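Local coordinates for protein SAM-dependent O-methyltransferase (Thermotoga maritima, PDB 1O54) that probably methylates N1 of adenosine 58 in tRNA with S-adenosyl-L-methionine as methyl donor, working as a homotetramer built as a dimer of dimers, at residues 54-57 / 58-61; 160-163 / 164-167; 212-215 / 216-220; 245-248 / 249-252. All coordinates share one frame; numbering follows the deposited sequence. Where two conformers were deposited one is given.

Contact 1: 54-57 / 58-61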
loop_
_atom_site.group_PDB
_atom_site.type_symbol
_atom_site.label_atom_id
_atom_site.label_comp_id
_atom_site.label_asym_id
_atom_site.label_seq_id
_atom_site.Cartn_x
_atom_site.Cartn_y
_atom_site.Cartn_z
ATOM N N ASP A 54 27.764 -6.169 32.159
ATOM C CA ASP A 54 28.209 -7.322 32.918
ATOM C C ASP A 54 27.070 -8.343 33.065
ATOM O O ASP A 54 26.125 -8.110 33.815
ATOM C CB ASP A 54 28.668 -6.832 34.296
ATOM C CG ASP A 54 29.222 -7.937 35.160
ATOM O OD1 ASP A 54 29.269 -9.098 34.699
ATOM O OD2 ASP A 54 29.664 -7.731 36.310
ATOM N N LEU A 55 27.152 -9.465 32.354
ATOM C CA LEU A 55 26.043 -10.434 32.359
ATOM C C LEU A 55 25.834 -11.108 33.717
ATOM O O LEU A 55 24.726 -11.530 34.022
ATOM C CB LEU A 55 26.224 -11.491 31.268
ATOM C CG LEU A 55 26.257 -10.955 29.830
ATOM C CD1 LEU A 55 26.329 -12.113 28.823
ATOM C CD2 LEU A 55 25.059 -10.093 29.522
ATOM N N ASN A 56 26.872 -11.186 34.542
ATOM C CA ASN A 56 26.686 -11.615 35.943
ATOM C C ASN A 56 25.543 -10.898 36.660
ATOM O O ASN A 56 24.802 -11.515 37.433
ATOM C CB ASN A 56 27.979 -11.449 36.749
ATOM C CG ASN A 56 28.956 -12.571 36.494
ATOM O OD1 ASN A 56 28.569 -13.638 36.021
ATOM N ND2 ASN A 56 30.230 -12.341 36.817
ATOM N N GLU A 57 25.394 -9.604 36.387
ATOM C CA GLU A 57 24.303 -8.801 36.956
ATOM C C GLU A 57 22.941 -9.304 36.553
ATOM O O GLU A 57 21.995 -9.218 37.323
ATOM C CB GLU A 57 24.413 -7.331 36.528
ATOM C CG GLU A 57 25.684 -6.625 36.968
ATOM C CD GLU A 57 25.595 -5.109 36.802
ATOM O OE1 GLU A 57 24.559 -4.525 37.195
ATOM O OE2 GLU A 57 26.561 -4.494 36.297
ATOM N N VAL A 58 22.824 -9.801 35.320
ATOM C CA VAL A 58 21.565 -10.280 34.826
ATOM C C VAL A 58 21.032 -11.440 35.661
ATOM O O VAL A 58 19.827 -11.521 35.881
ATOM C CB VAL A 58 21.645 -10.672 33.323
ATOM C CG1 VAL A 58 20.337 -11.220 32.863
ATOM C CG2 VAL A 58 22.046 -9.449 32.498
ATOM N N PHE A 59 21.923 -12.309 36.152
ATOM C CA PHE A 59 21.479 -13.432 36.990
ATOM C C PHE A 59 20.846 -12.971 38.318
ATOM O O PHE A 59 20.127 -13.744 38.965
ATOM C CB PHE A 59 22.613 -14.393 37.308
ATOM C CG PHE A 59 23.224 -15.035 36.104
ATOM C CD1 PHE A 59 24.497 -14.701 35.706
ATOM C CD2 PHE A 59 22.523 -15.967 35.365
ATOM C CE1 PHE A 59 25.084 -15.295 34.583
ATOM C CE2 PHE A 59 23.106 -16.560 34.221
ATOM C CZ PHE A 59 24.399 -16.223 33.853
ATOM N N GLU A 60 21.118 -11.735 38.714
ATOM C CA GLU A 60 20.549 -11.170 39.961
ATOM C C GLU A 60 19.358 -10.274 39.717
ATOM O O GLU A 60 18.949 -9.530 40.628
ATOM C CB GLU A 60 21.596 -10.353 40.673
ATOM C CG GLU A 60 22.950 -11.007 40.766
ATOM C CD GLU A 60 22.896 -12.341 41.499
ATOM O OE1 GLU A 60 21.798 -12.905 41.731
ATOM O OE2 GLU A 60 23.961 -12.817 41.817
ATOM N N LYS A 61 18.847 -10.315 38.482
ATOM C CA LYS A 61 17.717 -9.504 38.063
ATOM C C LYS A 61 16.684 -10.455 37.483
ATOM O O LYS A 61 16.704 -11.658 37.779
ATOM C CB LYS A 61 18.180 -8.457 37.042
ATOM C CG LYS A 61 19.328 -7.554 37.511
ATOM C CD LYS A 61 18.857 -6.208 37.996
ATOM C CE LYS A 61 20.000 -5.185 38.068
ATOM N NZ LYS A 61 19.447 -3.797 38.046
HETATM O O HOH W 1 25.698 -13.400 39.336
#
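The ring of F59 meets two backbone oxygens of the preceding turn: N56 O lies at its edge, near the ring plane and 3.6 Å from CD1, while L55 O approaches obliquely. The amide of N56 crosses the ring slantwise, the two planes 43° apart, and its OD1 stands 4.1 Å from CE1; that oxygen accepts a hydrogen bond from the backbone of D43. F59 CG, anti to the carbonyl carbon (chi1 -61°), stands beside the backbone N, which brings CD1 to the carbonyls of L55 and N56. A serine in place of F59 would probably lose the ring's contacts with these carbonyls and with P22, opening a gap there. The turn starts at D54, whose OD1 caps N56 N through a weak bond of 3.2 Å. It runs on through bonds between residues three apart, weak for V58 N to L55 O and firmer for E60 N to E57 O at 3.0 Å. One water donates to both N56 O and E60 OE2. K61 CG packs against E57 O, and its NZ reaches I66 O. The short helix 55-58 thus follows strand 51-54 and passes through a type I turn, V58 to K61, toward strand 66-68, with V58 packed on L20 and L40.

Contact 2: 160-163 / 164-167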
loop_
_atom_site.group_PDB
_atom_site.type_symbol
_atom_site.label_atom_id
_atom_site.label_comp_id
_atom_site.label_asym_id
_atom_site.label_seq_id
_atom_site.Cartn_x
_atom_site.Cartn_y
_atom_site.Cartn_z
ATOM N N TRP A 160 14.727 -22.962 20.570
ATOM C CA TRP A 160 13.433 -22.297 20.622
ATOM C C TRP A 160 12.356 -23.170 21.257
ATOM O O TRP A 160 11.188 -22.771 21.291
ATOM C CB TRP A 160 12.975 -21.814 19.229
ATOM C CG TRP A 160 13.912 -20.880 18.554
ATOM C CD1 TRP A 160 14.889 -20.096 19.143
ATOM C CD2 TRP A 160 14.007 -20.638 17.154
ATOM N NE1 TRP A 160 15.579 -19.398 18.186
ATOM C CE2 TRP A 160 15.058 -19.712 16.949
ATOM C CE3 TRP A 160 13.317 -21.130 16.026
ATOM C CZ2 TRP A 160 15.429 -19.259 15.684
ATOM C CZ3 TRP A 160 13.695 -20.676 14.760
ATOM C CH2 TRP A 160 14.730 -19.748 14.602
ATOM N N GLY A 161 12.747 -24.354 21.746
ATOM C CA GLY A 161 11.851 -25.242 22.495
ATOM C C GLY A 161 10.828 -25.982 21.658
ATOM O O GLY A 161 9.765 -26.393 22.150
ATOM N N LEU A 162 11.159 -26.172 20.393
ATOM C CA LEU A 162 10.217 -26.732 19.424
ATOM C C LEU A 162 10.683 -28.012 18.711
ATOM O O LEU A 162 9.918 -28.639 17.968
ATOM C CB LEU A 162 9.917 -25.655 18.401
ATOM C CG LEU A 162 9.155 -24.448 18.985
ATOM C CD1 LEU A 162 9.260 -23.280 17.993
ATOM C CD2 LEU A 162 7.721 -24.812 19.290
ATOM N N ILE A 163 11.903 -28.455 18.963
ATOM C CA ILE A 163 12.433 -29.619 18.216
ATOM C C ILE A 163 11.652 -30.920 18.383
ATOM O O ILE A 163 11.589 -31.732 17.456
ATOM C CB ILE A 163 13.925 -29.817 18.530
ATOM C CG1 ILE A 163 14.553 -30.818 17.554
ATOM C CG2 ILE A 163 14.120 -30.291 19.971
ATOM C CD1 ILE A 163 14.522 -30.383 16.134
ATOM N N GLU A 164 11.041 -31.137 19.547
ATOM C CA GLU A 164 10.223 -32.320 19.771
ATOM C C GLU A 164 9.038 -32.416 18.814
ATOM O O GLU A 164 8.483 -33.496 18.624
ATOM C CB GLU A 164 9.704 -32.364 21.207
ATOM C CG GLU A 164 10.786 -32.542 22.252
ATOM C CD GLU A 164 11.560 -31.283 22.580
ATOM O OE1 GLU A 164 11.146 -30.161 22.156
ATOM O OE2 GLU A 164 12.602 -31.433 23.294
ATOM N N ARG A 165 8.664 -31.292 18.197
ATOM C CA ARG A 165 7.515 -31.250 17.293
ATOM C C ARG A 165 7.886 -31.336 15.817
ATOM O O ARG A 165 6.998 -31.343 14.960
ATOM C CB ARG A 165 6.732 -29.957 17.516
ATOM C CG ARG A 165 6.240 -29.742 18.928
ATOM C CD ARG A 165 5.494 -28.468 19.067
ATOM N NE ARG A 165 4.994 -28.293 20.430
ATOM C CZ ARG A 165 4.063 -27.412 20.764
ATOM N NH1 ARG A 165 3.541 -26.604 19.846
ATOM N NH2 ARG A 165 3.658 -27.360 22.024
ATOM N N VAL A 166 9.174 -31.490 15.516
ATOM C CA VAL A 166 9.659 -31.432 14.154
ATOM C C VAL A 166 10.565 -32.614 13.882
ATOM O O VAL A 166 11.515 -32.868 14.623
ATOM C CB VAL A 166 10.441 -30.128 13.864
ATOM C CG1 VAL A 166 10.868 -30.043 12.420
ATOM C CG2 VAL A 166 9.573 -28.912 14.236
ATOM N N THR A 167 10.231 -33.359 12.835
ATOM C CA THR A 167 11.071 -34.432 12.319
ATOM C C THR A 167 11.802 -33.891 11.100
ATOM O O THR A 167 11.234 -33.774 10.012
ATOM C CB THR A 167 10.207 -35.653 11.958
ATOM O OG1 THR A 167 9.520 -36.125 13.125
ATOM C CG2 THR A 167 11.046 -36.830 11.468
HETATM O O HOH W 2 8.823 -29.055 21.840
HETATM O O HOH W 3 13.037 -28.286 22.095
#
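I163 and E164 set their side chains at about a right angle, the isoleucine meeting the start of the next residue and the glutamate folding back over it. From CB, which lies 3.3 Å from E164 N, the I163 side chain divides. CG2 stands between the backbone N and carbonyl carbon, 3.2 Å from E164 N, and faces the carboxylate, 3.7 Å from E164 OE1. CG1, anti to the backbone N (chi1 -168°), also stays near E164 N, at 4.1 Å, and carries CD1 to 4.2 Å from V166 O. E164 can curl back because its chain bends at chi2 (79°). Its OE1 receives hydrogen bonds from two waters: one also donates to G161 O, and the other accepts weakly from I163 N. An alanine at I163 would probably leave the E164 carboxylate without its methyl neighbour and open a gap beside L157 and T158. The backbone that carries these side chains turns tightly, with R165 N bonded to L162 O at 2.9 Å and V166 N to I163 O at 3.1 Å, each donor above the carbonyl plane. R165 extends to the A131 carbonyl and to E112 of the second subunit. A Schellman motif at G161 ends helix 147-159, and the short 3-10 turn delivers the chain into strand 166-169 beside strand 139-143; L162 packs on helix 125-134 and V166 on both helices.

Contact 3: 212-215 / 216-220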
loop_
_atom_site.group_PDB
_atom_site.type_symbol
_atom_site.label_atom_id
_atom_site.label_comp_id
_atom_site.label_asym_id
_atom_site.label_seq_id
_atom_site.Cartn_x
_atom_site.Cartn_y
_atom_site.Cartn_z
ATOM N N VAL A 212 5.574 -19.712 -1.430
ATOM C CA VAL A 212 5.965 -18.315 -1.571
ATOM C C VAL A 212 6.854 -18.191 -2.795
ATOM O O VAL A 212 7.649 -19.107 -3.092
ATOM C CB VAL A 212 6.701 -17.812 -0.344
ATOM C CG1 VAL A 212 5.732 -17.668 0.836
ATOM C CG2 VAL A 212 7.905 -18.743 0.027
ATOM N N CYS A 213 6.685 -17.097 -3.535
ATOM C CA CYS A 213 7.446 -16.814 -4.739
ATOM C C CYS A 213 7.952 -15.374 -4.648
ATOM O O CYS A 213 7.197 -14.476 -4.328
ATOM C CB CYS A 213 6.560 -16.950 -5.995
ATOM S SG CYS A 213 6.029 -18.624 -6.372
ATOM N N PRO A 214 9.226 -15.136 -4.907
ATOM C CA PRO A 214 9.757 -13.795 -4.893
ATOM C C PRO A 214 9.401 -12.913 -6.079
ATOM O O PRO A 214 9.450 -11.699 -5.924
ATOM C CB PRO A 214 11.278 -14.015 -4.860
ATOM C CG PRO A 214 11.504 -15.278 -5.477
ATOM C CD PRO A 214 10.291 -16.134 -5.101
ATOM N N THR A 215 9.110 -13.516 -7.228
ATOM C CA THR A 215 8.876 -12.759 -8.467
ATOM C C THR A 215 7.494 -13.081 -9.060
ATOM O O THR A 215 6.928 -14.136 -8.871
ATOM C CB THR A 215 9.906 -13.033 -9.538
ATOM O OG1 THR A 215 9.782 -14.391 -10.036
ATOM C CG2 THR A 215 11.335 -12.892 -9.009
ATOM N N THR A 216 7.021 -12.156 -9.878
ATOM C CA THR A 216 5.754 -12.371 -10.581
ATOM C C THR A 216 5.873 -13.496 -11.614
ATOM O O THR A 216 4.933 -14.282 -11.815
ATOM C CB THR A 216 5.301 -11.070 -11.278
ATOM O OG1 THR A 216 6.335 -10.610 -12.157
ATOM C CG2 THR A 216 5.040 -10.001 -10.280
ATOM N N ASN A 217 7.036 -13.622 -12.264
ATOM C CA ASN A 217 7.269 -14.739 -13.196
ATOM C C ASN A 217 7.058 -16.090 -12.518
ATOM O O ASN A 217 6.452 -16.988 -13.047
ATOM C CB ASN A 217 8.716 -14.684 -13.778
ATOM C CG ASN A 217 9.107 -13.310 -14.317
ATOM O OD1 ASN A 217 9.231 -13.109 -15.552
ATOM N ND2 ASN A 217 9.318 -12.371 -13.430
ATOM N N GLN A 218 7.614 -16.236 -11.331
ATOM C CA GLN A 218 7.466 -17.462 -10.575
ATOM C C GLN A 218 6.015 -17.711 -10.177
ATOM O O GLN A 218 5.574 -18.854 -10.204
ATOM C CB GLN A 218 8.322 -17.421 -9.318
ATOM C CG GLN A 218 9.785 -17.650 -9.545
ATOM C CD GLN A 218 10.590 -17.228 -8.355
ATOM O OE1 GLN A 218 10.504 -16.081 -7.955
ATOM N NE2 GLN A 218 11.362 -18.152 -7.767
ATOM N N VAL A 219 5.282 -16.664 -9.792
ATOM C CA VAL A 219 3.864 -16.812 -9.524
ATOM C C VAL A 219 3.127 -17.360 -10.728
ATOM O O VAL A 219 2.348 -18.298 -10.616
ATOM C CB VAL A 219 3.187 -15.481 -9.048
ATOM C CG1 VAL A 219 1.676 -15.679 -8.900
ATOM C CG2 VAL A 219 3.814 -14.979 -7.740
ATOM N N GLN A 220 3.383 -16.780 -11.896
ATOM C CA GLN A 220 2.732 -17.211 -13.126
ATOM C C GLN A 220 2.970 -18.699 -13.401
ATOM O O GLN A 220 2.022 -19.443 -13.710
ATOM C CB GLN A 220 3.224 -16.358 -14.276
ATOM C CG GLN A 220 2.857 -14.881 -14.147
ATOM C CD GLN A 220 3.787 -13.924 -14.888
ATOM O OE1 GLN A 220 4.606 -14.328 -15.728
ATOM N NE2 GLN A 220 3.659 -12.662 -14.579
#
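Hydrogen bonds between T215 and Q218 dominate this helix start and form a capping box. T215 OG1 accepts from Q218 N at 3.1 Å, nearly straight at 161°. In the modelled conformer of Q218, one of two, the hydroxyl also donates to Q218 OE1 at 2.8 Å, and T215 N reaches the same oxygen weakly; the exact placement of this amide is doubtful, since its OE1 comes too close to the P214 ring. The hydroxyl faces the first helical turn because it sits between its own backbone N and carbonyl carbon (chi1 68°). The first i to i+4 bond of the helix follows, V219 N to T215 O at 3.2 Å. Apolar packing lies beside this polar group: C213 CB rests 3.8 Å from both Q218 CB and V219 CG2. Between subunits, T216 OG1 bonds L251 O of the third subunit, while V219 packs on L251 of the second. Chemically, the T215 hydroxyl satisfies Q218 N, a backbone donor of the first helical turn, and the T215 carbonyl takes V219 N, so one residue caps the start of helix 216-228 where strand 207-213 ends, close to D188, predicted to bind S-adenosyl-L-methionine.

Contact 4: 245-248 / 249-252; sequences KPVP and ERLR
E249 turns back alongside P248, the two side chains pointing the same way, and its OE1 comes to 3.6 Å from P248 CD; the bend at chi2 (86°) brings the carboxylate there. R250 comes next. Its backbone N closes the type I turn from V247 to R250 by bonding V247 O at 2.9 Å, the donor well above the carbonyl plane. Farther out its side chain crosses V247 at a slant, so that V247 CG1 sits over one face of the guanidinium, 3.5 Å from R250 NH2 and offset toward the rim. L251 then sends CD1 to 3.5 Å from K245 O and packs on N217 of the third subunit, while P246 O is hydrogen-bonded to Q227 NE2 of the second. R252 ends the segment by accepting K245 N at its O, 2.8 Å away and almost in line with the C=O bond (173°). Its extended side chain runs beside the lysine, and K245 CD covers a face of the guanidinium. K245 NZ stays 4.3 Å from R252 NH2; the salt bridge from R252 to D255 probably eases this proximity of like charges. With an inverse gamma turn centred on P246 and the type I turn after it, this is the looped end of a beta hairpin, joining strands 234-245 and 252-258 and reaching out to two neighbouring subunits.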
loop_
_atom_site.group_PDB
_atom_site.type_symbol
_atom_site.label_atom_id
_atom_site.label_comp_id
_atom_site.label_asym_id
_atom_site.label_seq_id
_atom_site.Cartn_x
_atom_site.Cartn_y
_atom_site.Cartn_z
ATOM N N LYS A 245 5.524 6.351 13.482
ATOM C CA LYS A 245 6.294 6.965 14.562
ATOM C C LYS A 245 5.349 7.068 15.772
ATOM O O LYS A 245 4.280 7.678 15.667
ATOM C CB LYS A 245 6.773 8.324 14.119
ATOM C CG LYS A 245 7.660 8.282 12.919
ATOM C CD LYS A 245 8.290 9.618 12.637
ATOM C CE LYS A 245 9.535 9.841 13.504
ATOM N NZ LYS A 245 10.698 9.037 12.983
ATOM N N PRO A 246 5.660 6.410 16.893
ATOM C CA PRO A 246 4.732 6.382 18.047
ATOM C C PRO A 246 4.796 7.673 18.884
ATOM O O PRO A 246 5.145 7.643 20.088
ATOM C CB PRO A 246 5.198 5.152 18.803
ATOM C CG PRO A 246 6.676 5.118 18.541
ATOM C CD PRO A 246 6.862 5.603 17.152
ATOM N N VAL A 247 4.497 8.801 18.239
ATOM C CA VAL A 247 4.569 10.122 18.867
ATOM C C VAL A 247 3.129 10.647 18.894
ATOM O O VAL A 247 2.560 10.987 17.849
ATOM C CB VAL A 247 5.476 11.118 18.137
ATOM C CG1 VAL A 247 5.527 12.437 18.895
ATOM C CG2 VAL A 247 6.923 10.537 17.940
ATOM N N PRO A 248 2.516 10.661 20.061
ATOM C CA PRO A 248 1.072 10.993 20.133
ATOM C C PRO A 248 0.704 12.313 19.455
ATOM O O PRO A 248 -0.354 12.394 18.840
ATOM C CB PRO A 248 0.797 11.070 21.627
ATOM C CG PRO A 248 1.893 10.268 22.271
ATOM C CD PRO A 248 3.072 10.308 21.386
ATOM N N GLU A 249 1.583 13.306 19.543
ATOM C CA GLU A 249 1.316 14.636 18.993
ATOM C C GLU A 249 1.696 14.789 17.519
ATOM O O GLU A 249 1.412 15.814 16.911
ATOM C CB GLU A 249 2.095 15.661 19.796
ATOM C CG GLU A 249 1.706 15.678 21.260
ATOM C CD GLU A 249 2.462 14.664 22.128
ATOM O OE1 GLU A 249 3.361 13.909 21.618
ATOM O OE2 GLU A 249 2.136 14.652 23.347
ATOM N N ARG A 250 2.398 13.800 16.979
ATOM C CA ARG A 250 2.913 13.859 15.614
ATOM C C ARG A 250 2.874 12.475 14.995
ATOM O O ARG A 250 3.889 11.936 14.495
ATOM C CB ARG A 250 4.332 14.446 15.624
ATOM C CG ARG A 250 4.397 15.839 16.112
ATOM C CD ARG A 250 5.805 16.449 16.066
ATOM N NE ARG A 250 6.718 15.761 16.977
ATOM C CZ ARG A 250 6.745 15.925 18.305
ATOM N NH1 ARG A 250 5.910 16.763 18.916
ATOM N NH2 ARG A 250 7.620 15.237 19.033
ATOM N N LEU A 251 1.686 11.867 14.999
ATOM C CA LEU A 251 1.522 10.514 14.487
ATOM C C LEU A 251 1.562 10.503 12.952
ATOM O O LEU A 251 0.779 11.186 12.296
ATOM C CB LEU A 251 0.230 9.905 15.007
ATOM C CG LEU A 251 -0.090 8.521 14.454
ATOM C CD1 LEU A 251 0.845 7.472 15.006
ATOM C CD2 LEU A 251 -1.536 8.232 14.835
ATOM N N ARG A 252 2.499 9.743 12.387
ATOM C CA ARG A 252 2.672 9.624 10.945
ATOM C C ARG A 252 3.460 8.360 10.636
ATOM O O ARG A 252 4.136 7.829 11.539
ATOM C CB ARG A 252 3.431 10.833 10.419
ATOM C CG ARG A 252 4.832 10.954 10.939
ATOM C CD ARG A 252 5.515 12.118 10.300
ATOM N NE ARG A 252 6.952 12.142 10.490
ATOM C CZ ARG A 252 7.845 11.492 9.724
ATOM N NH1 ARG A 252 7.460 10.658 8.743
ATOM N NH2 ARG A 252 9.142 11.655 9.986
#

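The four contacts follow one another along the chain without touching. Contact 1 belongs to the N-terminal part, between strands 51-54 and 66-68, and its centre is about 29 Å from that of contact 2. Contacts 2 and 3 reach the same mixed sheet of the Rossmann-like methyltransferase domain, through strands 166-169 and 207-213, on opposite sides of the chain's centre and about 30 Å apart between centres. Contact 4 ends a long hairpin whose strand 234-245 starts in that sheet. Within one chain its centre lies about 36 Å from that of contact 3, yet the hairpin tip of one copy meets the start of helix 216-228 in others, consistent with a part in tetramer assembly.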